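Local coordinates for carbonic anhydrase (Neosartorya fumigata, PDB 7COJ), which probably catalyses the reversible hydration of carbon dioxide to hydrogencarbonate as a zinc-dependent, beta-class carbonic anhydrase, at residues 141-146 against 195-200; 156-161 against 236-241; 174-179 against 254-259. All coordinates share one frame; numbering follows the deposited sequence.

Interaction 1 of 3, residues 141-146 against 195-200. With AZM (5-acetamido-1,3,4-thiadiazole-2-sulfonamide), chain F.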
loop_
_atom_site.group_PDB
_atom_site.type_symbol
_atom_site.label_atom_id
_atom_site.label_comp_id
_atom_site.label_asym_id
_atom_site.label_seq_id
_atom_site.Cartn_x
_atom_site.Cartn_y
_atom_site.Cartn_z
ATOM N N ARG A 141 8.760 3.134 13.561
ATOM C CA ARG A 141 9.767 2.060 13.418
ATOM C C ARG A 141 9.198 0.994 12.479
ATOM O O ARG A 141 8.038 0.591 12.661
ATOM C CB ARG A 141 10.170 1.540 14.792
ATOM C CG ARG A 141 11.036 2.518 15.578
ATOM C CD ARG A 141 11.202 2.126 17.015
ATOM N NE ARG A 141 11.988 0.909 17.205
ATOM C CZ ARG A 141 12.131 0.286 18.374
ATOM N NH1 ARG A 141 11.501 0.732 19.450
ATOM N NH2 ARG A 141 12.879 -0.795 18.461
ATOM N N ASN A 142 10.019 0.548 11.523
ATOM C CA ASN A 142 9.625 -0.450 10.505
ATOM C C ASN A 142 10.872 -1.279 10.217
ATOM O O ASN A 142 11.951 -0.960 10.765
ATOM C CB ASN A 142 8.942 0.228 9.317
ATOM C CG ASN A 142 9.874 1.084 8.489
ATOM O OD1 ASN A 142 11.077 0.825 8.486
ATOM N ND2 ASN A 142 9.314 2.047 7.744
ATOM N N ILE A 143 10.736 -2.328 9.413
ATOM C CA ILE A 143 11.902 -3.197 9.086
ATOM C C ILE A 143 12.911 -2.351 8.290
ATOM O O ILE A 143 12.573 -1.920 7.161
ATOM C CB ILE A 143 11.477 -4.434 8.283
ATOM C CG1 ILE A 143 10.488 -5.326 9.054
ATOM C CG2 ILE A 143 12.697 -5.204 7.825
ATOM C CD1 ILE A 143 11.073 -5.901 10.285
ATOM N N ALA A 144 14.110 -2.182 8.838
ATOM C CA ALA A 144 15.275 -1.544 8.193
ATOM C C ALA A 144 15.012 -0.059 7.903
ATOM O O ALA A 144 15.719 0.521 7.043
ATOM C CB ALA A 144 15.634 -2.288 6.930
ATOM N N ASN A 145 14.126 0.586 8.661
ATOM C CA ASN A 145 13.923 2.057 8.583
ATOM C C ASN A 145 13.843 2.464 7.107
ATOM O O ASN A 145 14.473 3.444 6.721
ATOM C CB ASN A 145 15.012 2.837 9.353
ATOM C CG ASN A 145 16.442 2.421 9.086
ATOM O OD1 ASN A 145 16.951 1.473 9.708
ATOM N ND2 ASN A 145 17.114 3.145 8.182
ATOM N N VAL A 146 13.028 1.764 6.326
ATOM C CA VAL A 146 12.876 2.002 4.866
ATOM C C VAL A 146 11.753 3.002 4.634
ATOM O O VAL A 146 10.672 2.824 5.201
ATOM C CB VAL A 146 12.617 0.694 4.106
ATOM C CG1 VAL A 146 12.419 0.959 2.620
ATOM C CG2 VAL A 146 13.751 -0.279 4.334
ATOM N N PRO A 195 8.812 -7.649 -1.215
ATOM C CA PRO A 195 8.404 -6.330 -1.691
ATOM C C PRO A 195 8.802 -5.221 -0.713
ATOM O O PRO A 195 9.148 -4.157 -1.167
ATOM C CB PRO A 195 6.881 -6.436 -1.909
ATOM C CG PRO A 195 6.481 -7.671 -1.142
ATOM C CD PRO A 195 7.680 -8.582 -1.131
ATOM N N TRP A 196 8.779 -5.500 0.589
ATOM C CA TRP A 196 9.152 -4.491 1.611
ATOM C C TRP A 196 10.617 -4.061 1.411
ATOM O O TRP A 196 10.916 -2.881 1.577
ATOM C CB TRP A 196 8.931 -4.991 3.046
ATOM C CG TRP A 196 9.340 -3.932 4.014
ATOM C CD1 TRP A 196 10.516 -3.841 4.705
ATOM C CD2 TRP A 196 8.659 -2.687 4.218
ATOM N NE1 TRP A 196 10.567 -2.669 5.392
ATOM C CE2 TRP A 196 9.448 -1.934 5.111
ATOM C CE3 TRP A 196 7.439 -2.159 3.782
ATOM C CZ2 TRP A 196 9.066 -0.674 5.556
ATOM C CZ3 TRP A 196 7.078 -0.897 4.197
ATOM C CH2 TRP A 196 7.871 -0.180 5.091
ATOM N N LEU A 197 11.509 -4.987 1.090
ATOM C CA LEU A 197 12.964 -4.706 1.020
ATOM C C LEU A 197 13.374 -4.192 -0.371
ATOM O O LEU A 197 14.585 -3.926 -0.586
ATOM C CB LEU A 197 13.709 -5.997 1.377
ATOM C CG LEU A 197 13.537 -6.472 2.819
ATOM C CD1 LEU A 197 14.173 -7.820 3.026
ATOM C CD2 LEU A 197 14.098 -5.485 3.820
ATOM N N ILE A 198 12.453 -4.059 -1.313
ATOM C CA ILE A 198 12.799 -3.636 -2.700
ATOM C C ILE A 198 13.666 -2.375 -2.703
ATOM O O ILE A 198 14.597 -2.303 -3.484
ATOM C CB ILE A 198 11.534 -3.461 -3.564
ATOM C CG1 ILE A 198 11.019 -4.814 -4.061
ATOM C CG2 ILE A 198 11.810 -2.525 -4.743
ATOM C CD1 ILE A 198 9.665 -4.733 -4.748
ATOM N N PRO A 199 13.384 -1.309 -1.921
ATOM C CA PRO A 199 14.227 -0.108 -1.990
ATOM C C PRO A 199 15.695 -0.385 -1.636
ATOM O O PRO A 199 16.551 0.276 -2.185
ATOM C CB PRO A 199 13.546 0.872 -1.019
ATOM C CG PRO A 199 12.094 0.384 -0.984
ATOM C CD PRO A 199 12.224 -1.133 -1.025
ATOM N N LEU A 200 15.963 -1.355 -0.753
ATOM C CA LEU A 200 17.345 -1.769 -0.398
ATOM C C LEU A 200 17.979 -2.498 -1.585
ATOM O O LEU A 200 19.147 -2.245 -1.873
ATOM C CB LEU A 200 17.340 -2.621 0.868
ATOM C CG LEU A 200 17.084 -1.845 2.156
ATOM C CD1 LEU A 200 16.657 -2.793 3.266
ATOM C CD2 LEU A 200 18.301 -1.110 2.584
HETATM C C1 AZM F . 15.871 -7.381 10.947
HETATM C C2 AZM F . 15.824 -9.137 9.373
HETATM C C3 AZM F . 14.665 -9.938 7.413
HETATM C C4 AZM F . 14.512 -11.123 6.505
HETATM N N1 AZM F . 17.079 -5.308 12.116
HETATM N N2 AZM F . 16.774 -9.277 10.265
HETATM N N3 AZM F . 16.752 -8.274 11.215
HETATM N N4 AZM F . 15.606 -10.071 8.390
HETATM O O1 AZM F . 14.807 -5.148 11.109
HETATM O O2 AZM F . 15.225 -6.435 13.204
HETATM O O3 AZM F . 13.981 -8.931 7.342
HETATM S S1 AZM F . 15.639 -5.942 11.939
HETATM S S2 AZM F . 14.896 -7.711 9.581
#
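Trp196 NE1 donates to Ile143 O across 2.8 Å, the one hydrogen bond between 141-146 and 195-200. It is almost straight, with an N-H...O angle of 177°. The acceptor lies in the indole plane, and the donor lies in the carbonyl plane on a lone pair of Ile143 O. This helps to fix the rotation of the indole. Trp196 has CG anti to its backbone N (chi1 179°), which carries the indole from helix 193-206 to the turn after strand 137-142.

Asn142 meets the edge of the same ring, with ND2 3.5 Å from Trp196 CZ2. Its amide stands steeply to the indole, the planes 74° apart. That amide also closes the turn on itself. Val146 N donates to Asn142 OD1 at 3.1 Å, and Asn142 ND2 donates to Val146 O at 3.0 Å. Both polar ends of the buried amide are therefore used.

Apolar contacts continue the join along the helix. The CB of Ile143 packs 3.8 Å from Trp196 CD1. The two branches of Val146 divide the helix surface between them: CG1 meets the Pro199 ring at its CG, 3.7 Å away, and CG2 reaches Leu200 CD1. The same Leu200 CD1 touches Ala144 CB at 3.8 Å. On the ligand side, Ile143 CG2 lies near the ring sulfur S2 of the bound acetazolamide, so this turn forms part of the inhibitor pocket.

The contact ties the C-terminal end of strand 137-142, the outermost of the sheet within this chain, to helix 193-206. Ser153 of the second subunit packs on both Asn142 and Trp196. Strand 114-119 pairs beside the strand through Gly118, while helices 179-184 and 216-236 pack against Leu200.

Interaction 2 of 3, residues 156-161 against 236-241. With AZM (5-acetamido-1,3,4-thiadiazole-2-sulfonamide), chain H.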
loop_
_atom_site.group_PDB
_atom_site.type_symbol
_atom_site.label_atom_id
_atom_site.label_comp_id
_atom_site.label_asym_id
_atom_site.label_seq_id
_atom_site.Cartn_x
_atom_site.Cartn_y
_atom_site.Cartn_z
ATOM N N ALA A 156 1.731 8.970 6.560
ATOM C CA ALA A 156 0.800 9.542 7.553
ATOM C C ALA A 156 1.614 10.057 8.737
ATOM O O ALA A 156 1.266 11.175 9.247
ATOM C CB ALA A 156 -0.237 8.526 7.966
ATOM N N VAL A 157 2.646 9.325 9.194
ATOM C CA VAL A 157 3.371 9.834 10.382
ATOM C C VAL A 157 4.117 11.118 10.010
ATOM O O VAL A 157 4.115 12.035 10.844
ATOM C CB VAL A 157 4.251 8.854 11.186
ATOM C CG1 VAL A 157 3.831 7.411 11.134
ATOM C CG2 VAL A 157 5.745 9.120 11.179
ATOM N N ILE A 158 4.720 11.186 8.828
ATOM C CA ILE A 158 5.489 12.382 8.391
ATOM C C ILE A 158 4.519 13.567 8.261
ATOM O O ILE A 158 4.820 14.622 8.816
ATOM C CB ILE A 158 6.269 12.074 7.111
ATOM C CG1 ILE A 158 7.373 11.060 7.400
ATOM C CG2 ILE A 158 6.825 13.344 6.491
ATOM C CD1 ILE A 158 7.924 10.396 6.168
ATOM N N GLU A 159 3.378 13.378 7.607
ATOM C CA GLU A 159 2.363 14.454 7.421
ATOM C C GLU A 159 1.988 14.977 8.807
ATOM O O GLU A 159 1.996 16.202 9.002
ATOM C CB GLU A 159 1.155 13.922 6.664
ATOM C CG GLU A 159 -0.052 14.853 6.624
ATOM C CD GLU A 159 0.132 16.096 5.775
ATOM O OE1 GLU A 159 1.102 16.159 5.002
ATOM O OE2 GLU A 159 -0.685 17.008 5.924
ATOM N N PHE A 160 1.615 14.091 9.735
ATOM C CA PHE A 160 1.164 14.495 11.088
ATOM C C PHE A 160 2.276 15.184 11.866
ATOM O O PHE A 160 2.045 16.278 12.397
ATOM C CB PHE A 160 0.612 13.323 11.882
ATOM C CG PHE A 160 0.117 13.764 13.217
ATOM C CD1 PHE A 160 -0.977 14.611 13.310
ATOM C CD2 PHE A 160 0.787 13.413 14.374
ATOM C CE1 PHE A 160 -1.427 15.045 14.553
ATOM C CE2 PHE A 160 0.326 13.829 15.615
ATOM C CZ PHE A 160 -0.770 14.657 15.701
ATOM N N ALA A 161 3.466 14.594 11.915
ATOM C CA ALA A 161 4.569 15.132 12.729
ATOM C C ALA A 161 5.001 16.493 12.164
ATOM O O ALA A 161 5.274 17.398 12.967
ATOM C CB ALA A 161 5.737 14.189 12.770
ATOM N N THR A 236 12.574 14.299 1.709
ATOM C CA THR A 236 12.622 15.672 1.153
ATOM C C THR A 236 11.903 15.707 -0.196
ATOM O O THR A 236 11.680 16.820 -0.674
ATOM C CB THR A 236 14.048 16.215 1.093
ATOM O OG1 THR A 236 14.866 15.319 0.341
ATOM C CG2 THR A 236 14.642 16.399 2.472
ATOM N N GLN A 237 11.465 14.569 -0.736
ATOM C CA GLN A 237 10.586 14.553 -1.933
ATOM C C GLN A 237 9.136 14.824 -1.508
ATOM O O GLN A 237 8.274 14.791 -2.342
ATOM C CB GLN A 237 10.804 13.265 -2.741
ATOM C CG GLN A 237 12.124 13.314 -3.523
ATOM C CD GLN A 237 12.430 12.056 -4.302
ATOM O OE1 GLN A 237 11.949 10.971 -3.989
ATOM N NE2 GLN A 237 13.240 12.199 -5.333
ATOM N N LYS A 238 8.854 15.076 -0.240
ATOM C CA LYS A 238 7.453 15.265 0.201
ATOM C C LYS A 238 7.243 16.765 0.367
ATOM O O LYS A 238 8.062 17.377 1.089
ATOM C CB LYS A 238 7.249 14.482 1.492
ATOM C CG LYS A 238 7.420 12.983 1.311
ATOM C CD LYS A 238 7.298 12.253 2.617
ATOM C CE LYS A 238 7.519 10.762 2.490
ATOM N NZ LYS A 238 6.715 10.150 1.407
ATOM N N SER A 239 6.210 17.320 -0.270
ATOM C CA SER A 239 5.931 18.780 -0.239
ATOM C C SER A 239 5.875 19.273 1.216
ATOM O O SER A 239 6.453 20.341 1.504
ATOM C CB SER A 239 4.672 19.119 -0.987
ATOM O OG SER A 239 4.643 20.516 -1.253
ATOM N N VAL A 240 5.236 18.510 2.117
ATOM C CA VAL A 240 5.052 18.905 3.548
ATOM C C VAL A 240 6.422 19.169 4.182
ATOM O O VAL A 240 6.561 20.113 4.990
ATOM C CB VAL A 240 4.218 17.867 4.328
ATOM C CG1 VAL A 240 4.917 16.516 4.459
ATOM C CG2 VAL A 240 3.829 18.406 5.697
ATOM N N VAL A 241 7.422 18.372 3.843
ATOM C CA VAL A 241 8.787 18.496 4.412
ATOM C C VAL A 241 9.481 19.688 3.745
ATOM O O VAL A 241 10.134 20.476 4.472
ATOM C CB VAL A 241 9.606 17.206 4.224
ATOM C CG1 VAL A 241 11.071 17.434 4.535
ATOM C CG2 VAL A 241 9.039 16.060 5.061
HETATM C C1 AZM H . -2.117 11.515 16.849
HETATM C C2 AZM H . -3.380 12.892 15.448
HETATM C C3 AZM H . -4.245 13.043 13.221
HETATM C C4 AZM H . -5.007 13.939 12.286
HETATM N N1 AZM H . -1.785 9.834 18.932
HETATM N N2 AZM H . -3.340 13.343 16.674
HETATM N N3 AZM H . -2.571 12.539 17.493
HETATM N N4 AZM H . -4.092 13.535 14.481
HETATM O O1 AZM H . -1.162 9.227 16.636
HETATM O O2 AZM H . 0.139 10.911 17.885
HETATM O O3 AZM H . -3.775 11.954 12.918
HETATM S S1 AZM H . -1.101 10.277 17.588
HETATM S S2 AZM H . -2.506 11.432 15.183
#
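Two helices that flank the central sheet meet here: the middle of helix 152-164 and the first turn of helix 239-248, with Lys238 as the N-cap residue of the latter. The segments share no hydrogen bond, and side chains make the contact.

Ile158 does most of the touching. Its CG2 lies 3.8 Å from Val241 CG2 and also approaches Val240 CG1, at 4.2 Å. Its CD1 meets the aliphatic part of Lys238, 3.7 Å from CE. The two side chains cross at about a right angle, and the lysine meets the isoleucine with its CD and CE methylenes.

Glu159 lies beside Val240, with OE1 3.6 Å from Val240 CG2. Its chain leaves anti to the backbone N (chi1 170°) and then bends at chi2 (70°), which brings the carboxylate next to the valine. The charge is answered within its own helix, where OE2 forms a salt bridge with Arg163 NE. Ile192 of the second subunit also packs on Glu159.

On the sheet side of helix 152-164, Ile158 packs on Leu115 and Ile117 of strand 114-119. Val241 touches Leu250, just before strand 251-257.

Interaction 3 of 3, residues 174-179 against 254-259. With ZN (zinc ion), chain E; AZM (5-acetamido-1,3,4-thiadiazole-2-sulfonamide), chain F.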
loop_
_atom_site.group_PDB
_atom_site.type_symbol
_atom_site.label_atom_id
_atom_site.label_comp_id
_atom_site.label_asym_id
_atom_site.label_seq_id
_atom_site.Cartn_x
_atom_site.Cartn_y
_atom_site.Cartn_z
ATOM N N GLY A 174 19.419 4.436 10.962
ATOM C CA GLY A 174 19.789 3.049 10.656
ATOM C C GLY A 174 20.629 2.475 11.773
ATOM O O GLY A 174 20.960 3.205 12.716
ATOM N N HIS A 175 21.052 1.211 11.677
ATOM C CA HIS A 175 21.859 0.634 12.775
ATOM C C HIS A 175 22.811 -0.413 12.204
ATOM O O HIS A 175 22.571 -0.912 11.098
ATOM C CB HIS A 175 20.958 0.138 13.917
ATOM C CG HIS A 175 20.194 -1.069 13.537
ATOM N ND1 HIS A 175 20.587 -2.348 13.928
ATOM C CD2 HIS A 175 19.077 -1.195 12.798
ATOM C CE1 HIS A 175 19.727 -3.231 13.430
ATOM N NE2 HIS A 175 18.807 -2.532 12.787
ATOM N N THR A 176 23.872 -0.697 12.946
ATOM C CA THR A 176 24.842 -1.763 12.629
ATOM C C THR A 176 24.134 -3.090 12.897
ATOM O O THR A 176 23.254 -3.120 13.793
ATOM C CB THR A 176 26.142 -1.598 13.421
ATOM O OG1 THR A 176 25.869 -1.772 14.814
ATOM C CG2 THR A 176 26.807 -0.256 13.180
ATOM N N LYS A 177 24.506 -4.128 12.158
ATOM C CA LYS A 177 23.946 -5.498 12.305
ATOM C C LYS A 177 22.438 -5.465 12.002
ATOM O O LYS A 177 21.688 -6.174 12.664
ATOM C CB LYS A 177 24.218 -6.003 13.723
ATOM C CG LYS A 177 25.664 -5.875 14.195
ATOM C CD LYS A 177 26.564 -6.764 13.425
ATOM C CE LYS A 177 26.533 -8.166 13.997
ATOM N NZ LYS A 177 26.610 -9.230 12.961
ATOM N N CYS A 178 21.996 -4.614 11.075
ATOM C CA CYS A 178 20.584 -4.593 10.608
ATOM C C CYS A 178 20.389 -5.798 9.692
ATOM O O CYS A 178 20.910 -5.786 8.569
ATOM C CB CYS A 178 20.195 -3.276 9.948
ATOM S SG CYS A 178 18.482 -3.225 9.450
ATOM N N GLY A 179 19.638 -6.800 10.170
ATOM C CA GLY A 179 19.396 -8.019 9.384
ATOM C C GLY A 179 18.480 -7.748 8.199
ATOM O O GLY A 179 18.512 -8.533 7.261
ATOM N N GLY A 254 20.552 12.141 9.340
ATOM C CA GLY A 254 20.856 10.716 9.173
ATOM C C GLY A 254 21.767 10.234 10.278
ATOM O O GLY A 254 22.858 10.850 10.447
ATOM N N LEU A 255 21.367 9.171 10.999
ATOM C CA LEU A 255 22.192 8.588 12.071
ATOM C C LEU A 255 22.390 7.095 11.816
ATOM O O LEU A 255 21.542 6.464 11.135
ATOM C CB LEU A 255 21.502 8.759 13.424
ATOM C CG LEU A 255 21.200 10.171 13.900
ATOM C CD1 LEU A 255 20.552 10.077 15.275
ATOM C CD2 LEU A 255 22.455 11.039 13.953
ATOM N N ILE A 256 23.475 6.562 12.355
ATOM C CA ILE A 256 23.683 5.093 12.504
ATOM C C ILE A 256 23.852 4.826 13.991
ATOM O O ILE A 256 24.716 5.474 14.617
ATOM C CB ILE A 256 24.883 4.594 11.686
ATOM C CG1 ILE A 256 24.635 4.753 10.184
ATOM C CG2 ILE A 256 25.197 3.149 12.023
ATOM C CD1 ILE A 256 23.578 3.849 9.586
ATOM N N TYR A 257 23.027 3.915 14.527
ATOM C CA TYR A 257 23.136 3.383 15.893
ATOM C C TYR A 257 24.056 2.170 15.874
ATOM O O TYR A 257 23.809 1.213 15.114
ATOM C CB TYR A 257 21.759 3.054 16.445
ATOM C CG TYR A 257 21.794 2.517 17.841
ATOM C CD1 TYR A 257 22.243 3.317 18.872
ATOM C CD2 TYR A 257 21.461 1.198 18.128
ATOM C CE1 TYR A 257 22.282 2.841 20.167
ATOM C CE2 TYR A 257 21.504 0.708 19.413
ATOM C CZ TYR A 257 21.899 1.545 20.439
ATOM O OH TYR A 257 21.960 1.120 21.720
ATOM N N ASP A 258 25.078 2.182 16.727
ATOM C CA ASP A 258 26.000 1.023 16.890
ATOM C C ASP A 258 25.435 0.147 18.010
ATOM O O ASP A 258 25.522 0.527 19.205
ATOM C CB ASP A 258 27.429 1.506 17.178
ATOM C CG ASP A 258 28.460 0.404 17.205
ATOM O OD1 ASP A 258 28.138 -0.701 17.645
ATOM O OD2 ASP A 258 29.552 0.657 16.709
ATOM N N VAL A 259 24.870 -0.998 17.662
ATOM C CA VAL A 259 24.163 -1.877 18.646
ATOM C C VAL A 259 25.185 -2.456 19.635
ATOM O O VAL A 259 24.758 -2.879 20.693
ATOM C CB VAL A 259 23.365 -2.997 17.953
ATOM C CG1 VAL A 259 22.221 -2.415 17.135
ATOM C CG2 VAL A 259 24.253 -3.912 17.135
HETATM ZN ZN ZN E . 17.285 -3.298 11.509
HETATM C C1 AZM F . 15.871 -7.381 10.947
HETATM C C2 AZM F . 15.824 -9.137 9.373
HETATM C C3 AZM F . 14.665 -9.938 7.413
HETATM C C4 AZM F . 14.512 -11.123 6.505
HETATM N N1 AZM F . 17.079 -5.308 12.116
HETATM N N2 AZM F . 16.774 -9.277 10.265
HETATM N N3 AZM F . 16.752 -8.274 11.215
HETATM N N4 AZM F . 15.606 -10.071 8.390
HETATM O O1 AZM F . 14.807 -5.148 11.109
HETATM O O2 AZM F . 15.225 -6.435 13.204
HETATM O O3 AZM F . 13.981 -8.931 7.342
HETATM S S1 AZM F . 15.639 -5.942 11.939
HETATM S S2 AZM F . 14.896 -7.711 9.581
HETATM O O HOH W 1 27.998 -2.907 16.024
#
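This is a parallel strand pairing at the C-terminal ends of neighbouring sheet strands 169-175 and 251-257, next to the zinc site. Gly174 pairs with Ile256 and His175 with Tyr257. Gly174 N donates to Leu255 O, Tyr257 N to Gly174 O at 2.8 Å, and Thr176 N to Tyr257 O at 2.9 Å.

After these backbone bonds a side chain takes over. Thr176 OG1 sits between its backbone N and carbonyl carbon (chi1 65°), where it accepts from Val259 N at 3.1 Å. A water also bridges Thr176 OG1 and Asp258 OD1, which also accepts a hydrogen bond from Gly260 N.

His175 CB meets the edge of the Tyr257 ring, and its imidazole turns from the strand pair to the metal. Zinc is bound by His175 NE2 at 2.1 Å and by Cys178 SG at 2.4 Å. Val259 CG1 approaches His175 ND1 at 3.6 Å, and ND1 donates a weak hydrogen bond to Thr176 O.

Cys119 SG and, at 2.1 Å from the zinc, the sulfonamide N1 of acetazolamide complete the coordination. A Cys-His-Cys zinc site at the C-terminal ends of parallel strands is characteristic of beta-class carbonic anhydrases.

Overall arrangement
Interactions 1 and 3 adjoin the same active site, with centres 14 Å apart. They touch directly: Ala144 CA lies 3.8 Å from Cys178 SG, and Asn145 OD1 packs on Gly174 CA. Both also approach one acetazolamide molecule, which Gln110 of the second subunit holds by a hydrogen bond. Interaction 2 stands apart from this zinc, about 18 Å from interaction 1 and 23 Å from interaction 3 between centres. Its helices lead on to the strands paired in interaction 3, 152-164 to 169-175 and 239-248 to 251-257. Phe160 of 156-161 lies against a second acetazolamide, and the Phe160 side chain packs on Ile143 of the second subunit.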